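Local coordinates for putative GH105 family protein (Salmonella enterica subsp. enterica serovar Paratyphi A, PDB 3QWT) that is of unknown function but, as a possible member of glycoside hydrolase family 105 with an alpha/alpha toroid fold, probably hydrolyses glycosidic bonds, at residues 63-68 / 135-140; 78-83 / 122-127; 94-99 / 115-120. One frame throughout, in Å; residues are numbered along the deposited sequence.

Contact 1. Residues 63-68 / 135-140; sequences AGWEWT and ETWAEW
Trp65 and Trp137 meet across two backbones of different kinds. Residues 63-66 are a loop, extended from Gly64 to Glu66, that leads into helix 67-83, with Glu66 at the N-cap position, whereas residues 135-140 are regular helix, as in the bond from Glu139 N to Glu135 O at 2.9 Å. The two chains stay well apart, Trp65 CA lying 14.5 Å from Trp137 CA, and the indole side chains alone bridge the distance. Trp65 carries its CG anti to the backbone N (chi1 -173°), which extends the ring away from the loop. Trp137 instead has CG anti to its own carbonyl carbon (chi1 -79°), a torsion that sends the indole off the helix toward the loop, so that the two side chains slide past each other in opposite directions. The benzo halves do the touching: Trp65 CZ2 approaches Trp137 CZ2 at 3.9 Å and Trp137 CH2 at 4.1 Å. Their six-membered rings are tilted by just 19°, yet the centroids lie 5.8 Å apart, so there is hardly any overlap and the contact is a van der Waals brush between benzo corners rather than a full stack. Both indole nitrogens are bonded to other partners. Trp65 NE1 donates to Thr111 O, and Trp137 NE1 to the terminal carboxylate oxygen OXT of Phe381 of the second subunit, which ties this buried pair to the assembly. The tryptophans belong to a wider aromatic cluster: Trp95 of helix 86-102 meets Trp65 edge-to-face, and Phe115 of helix 114-125 adjoins Trp137. Lys107 adds a cation-pi contact to Trp137. The contact thus joins the loop entering helix 67-83 to helix 131-143, with helices 86-102 and 114-125 packing beside it.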
loop_
_atom_site.group_PDB
_atom_site.type_symbol
_atom_site.label_atom_id
_atom_site.label_comp_id
_atom_site.label_asym_id
_atom_site.label_seq_id
_atom_site.Cartn_x
_atom_site.Cartn_y
_atom_site.Cartn_z
ATOM N N ALA A 63 36.365 1.250 -34.913
ATOM C CA ALA A 63 36.033 -0.167 -34.985
ATOM C C ALA A 63 36.511 -0.969 -33.769
ATOM O O ALA A 63 36.429 -2.199 -33.764
ATOM C CB ALA A 63 36.547 -0.777 -36.280
ATOM N N GLY A 64 36.982 -0.280 -32.733
ATOM C CA GLY A 64 37.471 -0.954 -31.541
ATOM C C GLY A 64 36.427 -1.138 -30.442
ATOM O O GLY A 64 35.319 -0.615 -30.518
ATOM N N TRP A 65 36.797 -1.896 -29.416
ATOM C CA TRP A 65 35.978 -2.053 -28.229
ATOM C C TRP A 65 36.768 -1.763 -26.956
ATOM O O TRP A 65 37.484 -2.627 -26.447
ATOM C CB TRP A 65 35.410 -3.471 -28.167
ATOM C CG TRP A 65 34.394 -3.720 -27.055
ATOM C CD1 TRP A 65 34.253 -3.034 -25.871
ATOM C CD2 TRP A 65 33.373 -4.737 -27.050
ATOM N NE1 TRP A 65 33.209 -3.572 -25.128
ATOM C CE2 TRP A 65 32.660 -4.617 -25.831
ATOM C CE3 TRP A 65 33.009 -5.747 -27.951
ATOM C CZ2 TRP A 65 31.605 -5.466 -25.500
ATOM C CZ3 TRP A 65 31.951 -6.588 -27.624
ATOM C CH2 TRP A 65 31.266 -6.447 -26.406
ATOM N N GLU A 66 36.652 -0.545 -26.451
ATOM C CA GLU A 66 37.073 -0.269 -25.081
ATOM C C GLU A 66 36.356 0.925 -24.456
ATOM O O GLU A 66 35.398 1.453 -25.016
ATOM C CB GLU A 66 38.583 -0.102 -24.955
ATOM C CG GLU A 66 39.044 -0.373 -23.523
ATOM C CD GLU A 66 40.360 0.240 -23.237
ATOM O OE1 GLU A 66 41.128 -0.335 -22.442
ATOM O OE2 GLU A 66 40.634 1.307 -23.815
ATOM N N TRP A 67 36.820 1.341 -23.288
ATOM C CA TRP A 67 36.109 2.371 -22.535
ATOM C C TRP A 67 35.890 3.606 -23.386
ATOM O O TRP A 67 34.908 4.328 -23.217
ATOM C CB TRP A 67 36.837 2.721 -21.231
ATOM C CG TRP A 67 38.146 3.436 -21.431
ATOM C CD1 TRP A 67 39.375 2.865 -21.606
ATOM C CD2 TRP A 67 38.352 4.851 -21.480
ATOM N NE1 TRP A 67 40.331 3.834 -21.758
ATOM C CE2 TRP A 67 39.732 5.064 -21.688
ATOM C CE3 TRP A 67 37.506 5.958 -21.372
ATOM C CZ2 TRP A 67 40.287 6.340 -21.788
ATOM C CZ3 TRP A 67 38.055 7.225 -21.463
ATOM C CH2 TRP A 67 39.438 7.405 -21.676
ATOM N N THR A 68 36.791 3.833 -24.322
ATOM C CA THR A 68 36.769 5.072 -25.087
ATOM C C THR A 68 35.523 5.095 -25.945
ATOM O O THR A 68 34.789 6.076 -25.972
ATOM C CB THR A 68 38.034 5.222 -25.970
ATOM O OG1 THR A 68 38.081 4.151 -26.928
ATOM C CG2 THR A 68 39.289 5.195 -25.098
ATOM N N GLU A 135 22.221 -8.540 -19.042
ATOM C CA GLU A 135 22.188 -9.409 -17.867
ATOM C C GLU A 135 23.553 -10.017 -17.597
ATOM O O GLU A 135 24.013 -10.061 -16.465
ATOM C CB GLU A 135 21.154 -10.543 -18.012
ATOM C CG GLU A 135 19.731 -10.070 -18.077
ATOM C CD GLU A 135 18.738 -11.210 -18.024
ATOM O OE1 GLU A 135 19.084 -12.326 -18.479
ATOM O OE2 GLU A 135 17.614 -10.991 -17.524
ATOM N N THR A 136 24.193 -10.518 -18.640
ATOM C CA THR A 136 25.441 -11.219 -18.419
ATOM C C THR A 136 26.513 -10.305 -17.821
ATOM O O THR A 136 27.154 -10.669 -16.829
ATOM C CB THR A 136 25.935 -11.882 -19.671
ATOM O OG1 THR A 136 24.885 -12.711 -20.198
ATOM C CG2 THR A 136 27.147 -12.729 -19.342
ATOM N N TRP A 137 26.662 -9.108 -18.386
ATOM C CA TRP A 137 27.726 -8.196 -17.969
ATOM C C TRP A 137 27.444 -7.539 -16.616
ATOM O O TRP A 137 28.354 -7.354 -15.806
ATOM C CB TRP A 137 27.986 -7.132 -19.047
ATOM C CG TRP A 137 28.824 -7.613 -20.239
ATOM C CD1 TRP A 137 28.437 -8.482 -21.213
ATOM C CD2 TRP A 137 30.150 -7.204 -20.575
ATOM N NE1 TRP A 137 29.439 -8.639 -22.136
ATOM C CE2 TRP A 137 30.510 -7.874 -21.758
ATOM C CE3 TRP A 137 31.076 -6.327 -19.988
ATOM C CZ2 TRP A 137 31.747 -7.711 -22.361
ATOM C CZ3 TRP A 137 32.314 -6.166 -20.592
ATOM C CH2 TRP A 137 32.638 -6.855 -21.765
ATOM N N ALA A 138 26.189 -7.177 -16.372
ATOM C CA ALA A 138 25.834 -6.650 -15.057
ATOM C C ALA A 138 26.024 -7.742 -14.006
ATOM O O ALA A 138 26.544 -7.483 -12.923
ATOM C CB ALA A 138 24.402 -6.116 -15.029
ATOM N N GLU A 139 25.600 -8.961 -14.324
ATOM C CA GLU A 139 25.782 -10.071 -13.388
ATOM C C GLU A 139 27.265 -10.276 -13.095
ATOM O O GLU A 139 27.634 -10.587 -11.959
ATOM C CB GLU A 139 25.166 -11.371 -13.917
ATOM C CG GLU A 139 23.694 -11.554 -13.573
ATOM C CD GLU A 139 23.438 -11.556 -12.057
ATOM O OE1 GLU A 139 23.954 -12.464 -11.357
ATOM O OE2 GLU A 139 22.726 -10.643 -11.572
ATOM N N TRP A 140 28.110 -10.104 -14.122
ATOM C CA TRP A 140 29.557 -10.208 -13.944
ATOM C C TRP A 140 30.082 -9.125 -13.000
ATOM O O TRP A 140 30.884 -9.396 -12.102
ATOM C CB TRP A 140 30.281 -10.077 -15.276
ATOM C CG TRP A 140 31.769 -9.843 -15.121
ATOM C CD1 TRP A 140 32.733 -10.792 -14.985
ATOM C CD2 TRP A 140 32.452 -8.572 -15.084
ATOM N NE1 TRP A 140 33.974 -10.199 -14.868
ATOM C CE2 TRP A 140 33.828 -8.840 -14.927
ATOM C CE3 TRP A 140 32.032 -7.239 -15.178
ATOM C CZ2 TRP A 140 34.790 -7.823 -14.855
ATOM C CZ3 TRP A 140 32.985 -6.234 -15.100
ATOM C CH2 TRP A 140 34.351 -6.533 -14.940
#

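Contact 2. Residues 78-83 / 122-127; sequences HYYQQT and YEETRN
Glu124, which accepts a hydrogen bond from the hydroxyl of Tyr80, lies in the last turn of helix 114-125. Before it in the chain, Tyr122 offers its carbonyl O to Arg126 N, and Glu123 forms a salt bridge with Lys180. At Glu124 itself the chain runs extended beyond CG and brings the carboxylate to the edge of the Tyr80 ring. Tyr80 OH donates to Glu124 OE2 over 2.8 Å, meeting that oxygen on its syn side, 17° out of the carboxylate plane. The other oxygen, Glu124 OE1, rests 3.3 Å from Tyr80 CE2, so the carboxylate lies along the ring edge, the two planes turned 31° apart. Tyr80 reaches across with CG anti to its backbone N (chi1 162°), its side chain also touching Met88 and Arg89 of helix 86-102. In the alpha/alpha toroid this joins the C-terminal ends of helices 67-83 and 114-125. Glu124 OE1 also forms a salt bridge with Arg121 and a weak hydrogen bond with Tyr77, which probably restricts rotation of the carboxylate. At Thr125 the helix ends in an ST turn: Asn127 N donates to Thr125 OG1 at 3.2 Å. Arg126, between them, leaves the helix with positive phi.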
loop_
_atom_site.group_PDB
_atom_site.type_symbol
_atom_site.label_atom_id
_atom_site.label_comp_id
_atom_site.label_asym_id
_atom_site.label_seq_id
_atom_site.Cartn_x
_atom_site.Cartn_y
_atom_site.Cartn_z
ATOM N N HIS A 78 23.394 10.972 -25.892
ATOM C CA HIS A 78 22.889 12.242 -25.368
ATOM C C HIS A 78 22.287 13.120 -26.463
ATOM O O HIS A 78 21.121 13.512 -26.387
ATOM C CB HIS A 78 23.980 12.992 -24.579
ATOM C CG HIS A 78 23.999 12.642 -23.125
ATOM N ND1 HIS A 78 23.422 13.436 -22.163
ATOM C CD2 HIS A 78 24.474 11.552 -22.473
ATOM C CE1 HIS A 78 23.554 12.864 -20.978
ATOM N NE2 HIS A 78 24.189 11.719 -21.141
ATOM N N TYR A 79 23.073 13.400 -27.494
ATOM C CA TYR A 79 22.539 14.130 -28.624
ATOM C C TYR A 79 21.279 13.468 -29.182
ATOM O O TYR A 79 20.255 14.134 -29.379
ATOM C CB TYR A 79 23.588 14.318 -29.715
ATOM C CG TYR A 79 23.168 15.360 -30.746
ATOM C CD1 TYR A 79 23.192 16.714 -30.432
ATOM C CD2 TYR A 79 22.736 14.991 -32.019
ATOM C CE1 TYR A 79 22.809 17.674 -31.353
ATOM C CE2 TYR A 79 22.347 15.945 -32.946
ATOM C CZ TYR A 79 22.385 17.290 -32.602
ATOM O OH TYR A 79 21.996 18.260 -33.503
ATOM N N TYR A 80 21.341 12.161 -29.425
ATOM C CA TYR A 80 20.191 11.462 -29.983
ATOM C C TYR A 80 18.979 11.621 -29.067
ATOM O O TYR A 80 17.869 11.920 -29.513
ATOM C CB TYR A 80 20.481 9.965 -30.200
ATOM C CG TYR A 80 19.210 9.155 -30.351
ATOM C CD1 TYR A 80 18.399 9.299 -31.476
ATOM C CD2 TYR A 80 18.801 8.283 -29.367
ATOM C CE1 TYR A 80 17.214 8.571 -31.617
ATOM C CE2 TYR A 80 17.625 7.558 -29.496
ATOM C CZ TYR A 80 16.834 7.710 -30.619
ATOM O OH TYR A 80 15.670 6.987 -30.747
ATOM N N GLN A 81 19.193 11.416 -27.778
ATOM C CA GLN A 81 18.100 11.477 -26.820
ATOM C C GLN A 81 17.367 12.819 -26.854
ATOM O O GLN A 81 16.148 12.861 -26.756
ATOM C CB GLN A 81 18.621 11.186 -25.417
ATOM C CG GLN A 81 17.546 11.226 -24.327
ATOM C CD GLN A 81 18.115 10.879 -22.964
ATOM O OE1 GLN A 81 19.013 11.568 -22.462
ATOM N NE2 GLN A 81 17.624 9.786 -22.373
ATOM N N GLN A 82 18.121 13.906 -26.996
ATOM C CA GLN A 82 17.553 15.258 -27.000
ATOM C C GLN A 82 16.839 15.645 -28.299
ATOM O O GLN A 82 15.783 16.278 -28.253
ATOM C CB GLN A 82 18.638 16.294 -26.685
ATOM C CG GLN A 82 18.148 17.727 -26.633
ATOM C CD GLN A 82 19.299 18.719 -26.700
ATOM O OE1 GLN A 82 19.527 19.339 -27.729
ATOM N NE2 GLN A 82 20.050 18.843 -25.611
ATOM N N THR A 83 17.405 15.254 -29.441
ATOM C CA THR A 83 16.901 15.698 -30.740
ATOM C C THR A 83 16.238 14.638 -31.624
ATOM O O THR A 83 15.622 14.985 -32.633
ATOM C CB THR A 83 18.031 16.211 -31.576
ATOM O OG1 THR A 83 18.824 15.089 -31.977
ATOM C CG2 THR A 83 18.887 17.212 -30.768
ATOM N N TYR A 122 18.118 -0.508 -25.313
ATOM C CA TYR A 122 17.177 -1.569 -24.974
ATOM C C TYR A 122 15.905 -0.976 -24.385
ATOM O O TYR A 122 14.805 -1.435 -24.679
ATOM C CB TYR A 122 17.787 -2.567 -23.993
ATOM C CG TYR A 122 16.806 -3.617 -23.550
ATOM C CD1 TYR A 122 16.326 -4.568 -24.449
ATOM C CD2 TYR A 122 16.348 -3.656 -22.244
ATOM C CE1 TYR A 122 15.423 -5.519 -24.058
ATOM C CE2 TYR A 122 15.440 -4.609 -21.838
ATOM C CZ TYR A 122 14.982 -5.545 -22.748
ATOM O OH TYR A 122 14.076 -6.509 -22.354
ATOM N N GLU A 123 16.063 0.051 -23.556
ATOM C CA GLU A 123 14.918 0.726 -22.953
ATOM C C GLU A 123 13.928 1.231 -24.025
ATOM O O GLU A 123 12.722 1.026 -23.892
ATOM C CB GLU A 123 15.391 1.888 -22.087
ATOM C CG GLU A 123 14.272 2.647 -21.403
ATOM C CD GLU A 123 14.788 3.653 -20.383
ATOM O OE1 GLU A 123 14.183 3.775 -19.299
ATOM O OE2 GLU A 123 15.803 4.322 -20.665
ATOM N N GLU A 124 14.440 1.865 -25.089
ATOM C CA GLU A 124 13.589 2.371 -26.171
ATOM C C GLU A 124 13.009 1.288 -27.075
ATOM O O GLU A 124 11.850 1.367 -27.450
ATOM C CB GLU A 124 14.329 3.369 -27.061
ATOM C CG GLU A 124 15.195 4.378 -26.340
ATOM C CD GLU A 124 16.028 5.201 -27.312
ATOM O OE1 GLU A 124 17.279 5.122 -27.236
ATOM O OE2 GLU A 124 15.418 5.905 -28.159
ATOM N N THR A 125 13.814 0.290 -27.431
ATOM C CA THR A 125 13.422 -0.682 -28.457
ATOM C C THR A 125 12.976 -2.038 -27.912
ATOM O O THR A 125 12.255 -2.763 -28.587
ATOM C CB THR A 125 14.566 -0.951 -29.467
ATOM O OG1 THR A 125 15.574 -1.750 -28.836
ATOM C CG2 THR A 125 15.178 0.358 -29.975
ATOM N N ARG A 126 13.429 -2.399 -26.714
ATOM C CA ARG A 126 13.090 -3.708 -26.143
ATOM C C ARG A 126 13.564 -4.874 -27.017
ATOM O O ARG A 126 13.028 -5.969 -26.942
ATOM C CB ARG A 126 11.578 -3.822 -25.899
ATOM C CG ARG A 126 11.041 -2.796 -24.913
ATOM C CD ARG A 126 11.540 -3.110 -23.498
ATOM N NE ARG A 126 11.625 -1.919 -22.651
ATOM C CZ ARG A 126 11.943 -1.945 -21.360
ATOM N NH1 ARG A 126 12.200 -3.101 -20.762
ATOM N NH2 ARG A 126 11.990 -0.817 -20.662
ATOM N N ASN A 127 14.553 -4.623 -27.860
ATOM C CA ASN A 127 15.204 -5.683 -28.610
ATOM C C ASN A 127 15.667 -6.842 -27.723
ATOM O O ASN A 127 16.582 -6.692 -26.930
ATOM C CB ASN A 127 16.399 -5.109 -29.382
ATOM C CG ASN A 127 16.960 -6.083 -30.403
ATOM O OD1 ASN A 127 16.698 -7.296 -30.350
ATOM N ND2 ASN A 127 17.750 -5.555 -31.341
#

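Contact 3. Residues 94-99 / 115-120; sequences DWFADR and FLTLAY
Packing between helices 86-102 and 114-125, successive helices of the alpha/alpha toroid, rests here on Phe96, which is set against Leu118 and Thr117. The two segments approach most closely where Phe96 CA lies 8.0 Å from Leu118 CA. Phe96 has CG anti to the carbonyl carbon (chi1 -79°), and its ring projects into the gap between the helices. Leu118, whose CG is anti to its backbone N (chi1 -169°), is thereby able to lay a branch over the ring face: CD1 stands 3.7 Å from the Phe96 centroid and 7° off the ring normal, a CH-pi contact almost centred over the ring. Lower on the same side chain, Leu118 CB presses on Phe96 CZ at 3.6 Å, so the leucine spans the ring from its centre to its far end. That end also comes close to the helix backbone, with Phe96 CZ 3.7 Å from Leu118 N. In this alpha/alpha toroid the contact joins two helices that follow each other in the chain, through side chains that are all buried where they touch. Thr117 takes a different position, meeting the ring at its edge, where its methyl CG2 lies 4.2 Å from Phe96 CE2. Beyond the two segments, Leu118 also packs against Trp133 and Leu134 of helix 131-143, while Thr117 touches Leu73 of helix 67-83.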
loop_
_atom_site.group_PDB
_atom_site.type_symbol
_atom_site.label_atom_id
_atom_site.label_comp_id
_atom_site.label_asym_id
_atom_site.label_seq_id
_atom_site.Cartn_x
_atom_site.Cartn_y
_atom_site.Cartn_z
ATOM N N ASP A 94 24.780 0.554 -35.246
ATOM C CA ASP A 94 25.792 -0.073 -36.087
ATOM C C ASP A 94 27.013 -0.512 -35.276
ATOM O O ASP A 94 27.499 -1.621 -35.449
ATOM C CB ASP A 94 26.222 0.851 -37.233
ATOM C CG ASP A 94 25.163 0.979 -38.313
ATOM O OD1 ASP A 94 24.213 0.168 -38.327
ATOM O OD2 ASP A 94 25.294 1.898 -39.150
ATOM N N TRP A 95 27.520 0.355 -34.404
ATOM C CA TRP A 95 28.665 -0.035 -33.600
ATOM C C TRP A 95 28.358 -1.318 -32.841
ATOM O O TRP A 95 29.174 -2.244 -32.802
ATOM C CB TRP A 95 29.047 1.056 -32.609
ATOM C CG TRP A 95 30.344 0.780 -31.903
ATOM C CD1 TRP A 95 31.593 1.198 -32.294
ATOM C CD2 TRP A 95 30.534 0.038 -30.689
ATOM N NE1 TRP A 95 32.532 0.766 -31.400
ATOM C CE2 TRP A 95 31.919 0.052 -30.405
ATOM C CE3 TRP A 95 29.668 -0.632 -29.810
ATOM C CZ2 TRP A 95 32.466 -0.577 -29.278
ATOM C CZ3 TRP A 95 30.211 -1.257 -28.687
ATOM C CH2 TRP A 95 31.599 -1.220 -28.430
ATOM N N PHE A 96 27.190 -1.365 -32.217
ATOM C CA PHE A 96 26.806 -2.553 -31.466
ATOM C C PHE A 96 26.672 -3.783 -32.351
ATOM O O PHE A 96 27.137 -4.855 -31.991
ATOM C CB PHE A 96 25.522 -2.324 -30.667
ATOM C CG PHE A 96 25.740 -1.558 -29.399
ATOM C CD1 PHE A 96 26.611 -2.035 -28.437
ATOM C CD2 PHE A 96 25.086 -0.358 -29.173
ATOM C CE1 PHE A 96 26.836 -1.332 -27.270
ATOM C CE2 PHE A 96 25.299 0.347 -28.004
ATOM C CZ PHE A 96 26.177 -0.140 -27.056
ATOM N N ALA A 97 26.039 -3.631 -33.507
ATOM C CA ALA A 97 25.841 -4.767 -34.398
ATOM C C ALA A 97 27.201 -5.296 -34.882
ATOM O O ALA A 97 27.479 -6.503 -34.854
ATOM C CB ALA A 97 24.959 -4.374 -35.563
ATOM N N ASP A 98 28.059 -4.379 -35.296
ATOM C CA ASP A 98 29.386 -4.748 -35.759
ATOM C C ASP A 98 30.173 -5.474 -34.673
ATOM O O ASP A 98 30.775 -6.514 -34.929
ATOM C CB ASP A 98 30.159 -3.506 -36.226
ATOM C CG ASP A 98 29.581 -2.896 -37.498
ATOM O OD1 ASP A 98 28.747 -3.558 -38.163
ATOM O OD2 ASP A 98 29.971 -1.760 -37.838
ATOM N N ARG A 99 30.177 -4.932 -33.461
ATOM C CA ARG A 99 30.972 -5.526 -32.395
ATOM C C ARG A 99 30.403 -6.890 -32.015
ATOM O O ARG A 99 31.129 -7.820 -31.662
ATOM C CB ARG A 99 30.989 -4.621 -31.165
ATOM C CG ARG A 99 31.579 -3.234 -31.372
ATOM C CD ARG A 99 33.084 -3.266 -31.583
ATOM N NE ARG A 99 33.461 -3.704 -32.919
ATOM C CZ ARG A 99 33.442 -2.929 -34.003
ATOM N NH1 ARG A 99 33.811 -3.416 -35.181
ATOM N NH2 ARG A 99 33.041 -1.672 -33.915
ATOM N N PHE A 115 27.906 -0.617 -22.186
ATOM C CA PHE A 115 26.599 -1.172 -21.832
ATOM C C PHE A 115 25.635 -0.153 -21.233
ATOM O O PHE A 115 24.413 -0.344 -21.261
ATOM C CB PHE A 115 26.740 -2.456 -21.028
ATOM C CG PHE A 115 27.367 -3.557 -21.824
ATOM C CD1 PHE A 115 26.628 -4.228 -22.786
ATOM C CD2 PHE A 115 28.714 -3.863 -21.674
ATOM C CE1 PHE A 115 27.210 -5.219 -23.552
ATOM C CE2 PHE A 115 29.302 -4.856 -22.433
ATOM C CZ PHE A 115 28.551 -5.537 -23.374
ATOM N N LEU A 116 26.200 0.954 -20.749
ATOM C CA LEU A 116 25.420 2.125 -20.410
ATOM C C LEU A 116 24.532 2.543 -21.593
ATOM O O LEU A 116 23.325 2.718 -21.443
ATOM C CB LEU A 116 26.348 3.273 -19.988
ATOM C CG LEU A 116 25.677 4.628 -19.742
ATOM C CD1 LEU A 116 24.491 4.505 -18.807
ATOM C CD2 LEU A 116 26.686 5.631 -19.172
ATOM N N THR A 117 25.125 2.691 -22.773
ATOM C CA THR A 117 24.355 3.142 -23.933
ATOM C C THR A 117 23.406 2.061 -24.441
ATOM O O THR A 117 22.274 2.343 -24.854
ATOM C CB THR A 117 25.280 3.630 -25.046
ATOM O OG1 THR A 117 26.063 4.722 -24.550
ATOM C CG2 THR A 117 24.489 4.090 -26.263
ATOM N N LEU A 118 23.866 0.816 -24.392
ATOM C CA LEU A 118 23.032 -0.295 -24.799
ATOM C C LEU A 118 21.786 -0.360 -23.914
ATOM O O LEU A 118 20.674 -0.653 -24.390
ATOM C CB LEU A 118 23.804 -1.608 -24.706
ATOM C CG LEU A 118 23.063 -2.760 -25.382
ATOM C CD1 LEU A 118 22.894 -2.542 -26.905
ATOM C CD2 LEU A 118 23.738 -4.093 -25.067
ATOM N N ALA A 119 21.979 -0.077 -22.629
ATOM C CA ALA A 119 20.858 -0.099 -21.703
ATOM C C ALA A 119 19.790 0.865 -22.183
ATOM O O ALA A 119 18.616 0.519 -22.224
ATOM C CB ALA A 119 21.299 0.234 -20.257
ATOM N N TYR A 120 20.203 2.066 -22.567
ATOM C CA TYR A 120 19.255 3.054 -23.052
ATOM C C TYR A 120 18.602 2.606 -24.357
ATOM O O TYR A 120 17.427 2.855 -24.591
ATOM C CB TYR A 120 19.934 4.400 -23.265
ATOM C CG TYR A 120 20.014 5.265 -22.032
ATOM C CD1 TYR A 120 21.213 5.389 -21.316
ATOM C CD2 TYR A 120 18.896 5.959 -21.575
ATOM C CE1 TYR A 120 21.293 6.195 -20.187
ATOM C CE2 TYR A 120 18.968 6.762 -20.445
ATOM C CZ TYR A 120 20.172 6.878 -19.756
ATOM O OH TYR A 120 20.251 7.672 -18.636
#

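In the fold
The three contacts tie four consecutive helices, 67-83, 86-102, 114-125 and 131-143, into one region of the alpha/alpha toroid. Along the chain they are nested: contact 3 lies inside the loop closed by contact 2, which in turn lies inside the one closed by contact 1. Contact 1 uses the loop at the N-terminal end of helix 67-83 and contact 2 its last turn, and their centres are about 18 Å apart without touching. Contact 3 lies between, with centres about 9 Å from contact 1 and 11 Å from contact 2; it touches both, and shares helix 114-125 with contact 2. A buried aromatic and apolar core thus passes into a polar tyrosine-glutamate pair at the helix ends.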